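Local coordinates for methyltransferase domain-containing protein (Serratia marcescens, PDB 7CLU) that acts as an S-adenosylmethionine-dependent O-methyltransferase in the pathway that makes the red pigment prodigiosin, at residues 27-32 / 41-46. Numbering follows the deposited sequence.
Sequences LKLFDQ and AHIAAR
Gln32 and Arg46 run past one another in opposite directions, and the amide oxygen of Gln32 meets Arg46 NE, with Arg46 CB also near. Gln32 OE1 takes a weak, strongly bent hydrogen bond from Arg46 NE (2.8 Å, 117° at the hydrogen), and Arg46 NH1 is 3.0 Å from Gln32 OE1. The bend fits the position of OE1, which stands well out of the guanidinium plane. The amide and guanidinium planes are nearly at right angles. Arg46 folds back through its bend at chi3 (44°), which lays one guanidinium face over the Gln32 backbone: Gln32 CA lies 3.8 Å above the centre of that plane, and Gln32 O and OE1 are on the same side of it. A water also donates to Gln32 OE1 (2.7 Å), giving the amide oxygen a second partner.

The other end of the amide fixes its rotation. Gln32 curls back at chi2 (-45°), and NE2 reaches Lys28 O at 3.3 Å in a nearly straight bond lying close to the amide plane. Lys28 O also accepts from Asp31 N, the two donors arriving from opposite faces of its carbonyl plane. Lys28 itself, with positive phi, closes helix 15-26 in a Schellman motif.

Beneath this polar layer the packing is apolar and loose: Ile43 CG2 lies 4.4 Å from Gln32 CB and 4.5 Å from Leu29 CG. Leu29 continues inward onto Leu57, Leu58 and Leu61 of helix 51-63, while Asp31 turns aside to hydrogen-bond Ser86. Away from the cofactor site, the contact thus joins the 3-10 turn that follows helix 15-26 to helix 40-47, within the three-helix core of the winged-helix-like N-terminal dimerisation domain typical of class II O-methyltransferases.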
ATOM      1  N   LEU A  27       0.279 -13.112  11.370  1.00 35.08           N
ATOM      2  CA  LEU A  27       0.076 -14.542  11.583  1.00 38.19           C
ATOM      3  C   LEU A  27       1.359 -15.269  11.963  1.00 38.75           C
ATOM      4  O   LEU A  27       1.297 -16.455  12.301  1.00 44.92           O
ATOM      5  CB  LEU A  27      -0.530 -15.177  10.325  1.00 35.09           C
ATOM      6  CG  LEU A  27      -1.998 -14.857  10.025  1.00 39.26           C
ATOM      7  CD1 LEU A  27      -2.374 -15.181   8.584  1.00 33.48           C
ATOM      8  CD2 LEU A  27      -2.909 -15.610  10.977  1.00 42.36           C
ATOM      9  N   LYS A  28       2.507 -14.588  11.940  1.00 34.96           N
ATOM     10  CA  LYS A  28       3.808 -15.222  12.130  1.00 37.35           C
ATOM     11  C   LYS A  28       3.983 -16.397  11.171  1.00 39.53           C
ATOM     12  O   LYS A  28       4.493 -17.458  11.533  1.00 34.27           O
ATOM     13  CB  LYS A  28       4.002 -15.654  13.585  1.00 43.12           C
ATOM     14  CG  LYS A  28       4.070 -14.486  14.555  1.00 44.31           C
ATOM     15  CD  LYS A  28       3.839 -14.942  15.986  1.00 50.92           C
ATOM     16  CE  LYS A  28       4.088 -13.805  16.977  1.00 50.96           C
ATOM     17  NZ  LYS A  28       5.208 -12.925  16.543  1.00 43.09           N
ATOM     18  N   LEU A  29       3.551 -16.195   9.925  1.00 36.52           N
ATOM     19  CA  LEU A  29       3.518 -17.281   8.955  1.00 33.73           C
ATOM     20  C   LEU A  29       4.919 -17.777   8.638  1.00 34.87           C
ATOM     21  O   LEU A  29       5.158 -18.987   8.563  1.00 37.70           O
ATOM     22  CB  LEU A  29       2.804 -16.812   7.685  1.00 32.65           C
ATOM     23  CG  LEU A  29       2.804 -17.739   6.461  1.00 33.12           C
ATOM     24  CD1 LEU A  29       1.506 -17.568   5.669  1.00 31.38           C
ATOM     25  CD2 LEU A  29       3.987 -17.469   5.577  1.00 28.40           C
ATOM     26  N   PHE A  30       5.861 -16.857   8.436  1.00 32.40           N
ATOM     27  CA  PHE A  30       7.208 -17.272   8.098  1.00 32.98           C
ATOM     28  C   PHE A  30       7.868 -18.050   9.228  1.00 36.62           C
ATOM     29  O   PHE A  30       8.823 -18.785   8.973  1.00 31.67           O
ATOM     30  CB  PHE A  30       8.043 -16.054   7.710  1.00 28.03           C
ATOM     31  CG  PHE A  30       7.364 -15.166   6.715  1.00 28.91           C
ATOM     32  CD1 PHE A  30       7.293 -15.527   5.381  1.00 28.37           C
ATOM     33  CD2 PHE A  30       6.783 -13.973   7.117  1.00 27.94           C
ATOM     34  CE1 PHE A  30       6.666 -14.717   4.457  1.00 25.55           C
ATOM     35  CE2 PHE A  30       6.148 -13.155   6.204  1.00 28.99           C
ATOM     36  CZ  PHE A  30       6.082 -13.527   4.865  1.00 26.33           C
ATOM     37  N   ASP A  31       7.364 -17.928  10.461  1.00 38.78           N
ATOM     38  CA  ASP A  31       7.921 -18.711  11.562  1.00 40.77           C
ATOM     39  C   ASP A  31       7.791 -20.210  11.308  1.00 39.24           C
ATOM     40  O   ASP A  31       8.678 -20.982  11.687  1.00 39.06           O
ATOM     41  CB  ASP A  31       7.225 -18.344  12.873  1.00 42.79           C
ATOM     42  CG  ASP A  31       7.665 -16.986  13.421  1.00 42.04           C
ATOM     43  OD1 ASP A  31       8.678 -16.423  12.941  1.00 37.17           O
ATOM     44  OD2 ASP A  31       6.990 -16.495  14.350  1.00 46.90           O
ATOM     45  N   GLN A  32       6.704 -20.633  10.665  1.00 37.63           N
ATOM     46  CA  GLN A  32       6.433 -22.047  10.408  1.00 40.73           C
ATOM     47  C   GLN A  32       7.406 -22.676   9.429  1.00 39.57           C
ATOM     48  O   GLN A  32       7.388 -23.904   9.267  1.00 37.12           O
ATOM     49  CB  GLN A  32       5.011 -22.217   9.883  1.00 40.84           C
ATOM     50  CG  GLN A  32       3.976 -21.437  10.672  1.00 42.89           C
ATOM     51  CD  GLN A  32       4.174 -21.579  12.174  1.00 47.73           C
ATOM     52  OE1 GLN A  32       4.250 -22.695  12.700  1.00 45.43           O
ATOM     53  NE2 GLN A  32       4.276 -20.446  12.871  1.00 41.90           N
ATOM     54  N   ALA A  41      -1.083 -27.175   3.406  1.00 28.67           N
ATOM     55  CA  ALA A  41      -1.996 -27.770   4.377  1.00 30.94           C
ATOM     56  C   ALA A  41      -1.357 -27.855   5.756  1.00 33.26           C
ATOM     57  O   ALA A  41      -2.033 -27.650   6.772  1.00 37.33           O
ATOM     58  CB  ALA A  41      -2.459 -29.151   3.899  1.00 31.89           C
ATOM     59  N   HIS A  42      -0.048 -28.121   5.812  1.00 34.33           N
ATOM     60  CA  HIS A  42       0.647 -28.242   7.090  1.00 36.37           C
ATOM     61  C   HIS A  42       1.011 -26.886   7.681  1.00 38.53           C
ATOM     62  O   HIS A  42       1.008 -26.725   8.911  1.00 34.11           O
ATOM     63  CB  HIS A  42       1.898 -29.105   6.917  1.00 40.71           C
ATOM     64  CG  HIS A  42       1.589 -30.548   6.663  1.00 46.31           C
ATOM     65  ND1 HIS A  42       1.253 -31.030   5.415  1.00 43.44           N
ATOM     66  CD2 HIS A  42       1.535 -31.609   7.505  1.00 47.59           C
ATOM     67  CE1 HIS A  42       1.018 -32.327   5.495  1.00 44.23           C
ATOM     68  NE2 HIS A  42       1.182 -32.703   6.752  1.00 51.79           N
ATOM     69  N   ILE A  43       1.337 -25.907   6.838  1.00 35.11           N
ATOM     70  CA  ILE A  43       1.450 -24.541   7.339  1.00 36.51           C
ATOM     71  C   ILE A  43       0.129 -24.104   7.959  1.00 34.01           C
ATOM     72  O   ILE A  43       0.098 -23.539   9.059  1.00 38.97           O
ATOM     73  CB  ILE A  43       1.896 -23.583   6.217  1.00 31.79           C
ATOM     74  CG1 ILE A  43       3.255 -23.986   5.668  1.00 31.11           C
ATOM     75  CG2 ILE A  43       1.895 -22.123   6.710  1.00 29.12           C
ATOM     76  CD1 ILE A  43       3.656 -23.211   4.444  1.00 29.15           C
ATOM     77  N   ALA A  44      -0.986 -24.379   7.275  1.00 34.55           N
ATOM     78  CA  ALA A  44      -2.290 -23.999   7.812  1.00 33.31           C
ATOM     79  C   ALA A  44      -2.601 -24.724   9.118  1.00 40.33           C
ATOM     80  O   ALA A  44      -3.257 -24.159  10.001  1.00 42.62           O
ATOM     81  CB  ALA A  44      -3.383 -24.273   6.783  1.00 34.65           C
ATOM     82  N   ALA A  45      -2.149 -25.971   9.257  1.00 41.03           N
ATOM     83  CA  ALA A  45      -2.313 -26.678  10.521  1.00 42.50           C
ATOM     84  C   ALA A  45      -1.528 -25.993  11.630  1.00 39.94           C
ATOM     85  O   ALA A  45      -2.069 -25.710  12.704  1.00 45.05           O
ATOM     86  CB  ALA A  45      -1.866 -28.134  10.364  1.00 38.49           C
ATOM     87  N   ARG A  46      -0.253 -25.699  11.374  1.00 38.16           N
ATOM     88  CA  ARG A  46       0.581 -25.081  12.396  1.00 42.94           C
ATOM     89  C   ARG A  46       0.096 -23.681  12.748  1.00 40.51           C
ATOM     90  O   ARG A  46       0.298 -23.229  13.879  1.00 43.75           O
ATOM     91  CB  ARG A  46       2.037 -25.043  11.935  1.00 42.09           C
ATOM     92  CG  ARG A  46       2.647 -26.438  11.682  1.00 44.50           C
ATOM     93  CD  ARG A  46       4.135 -26.358  11.406  1.00 40.30           C
ATOM     94  NE  ARG A  46       4.790 -25.453  12.349  1.00 43.36           N
ATOM     95  CZ  ARG A  46       6.105 -25.290  12.464  1.00 43.34           C
ATOM     96  NH1 ARG A  46       6.584 -24.432  13.355  1.00 43.20           N
ATOM     97  NH2 ARG A  46       6.946 -25.990  11.708  1.00 47.12           N
TER
HETATM   98  O   HOH W   1       2.571 -23.109  14.784  1.00 47.10           O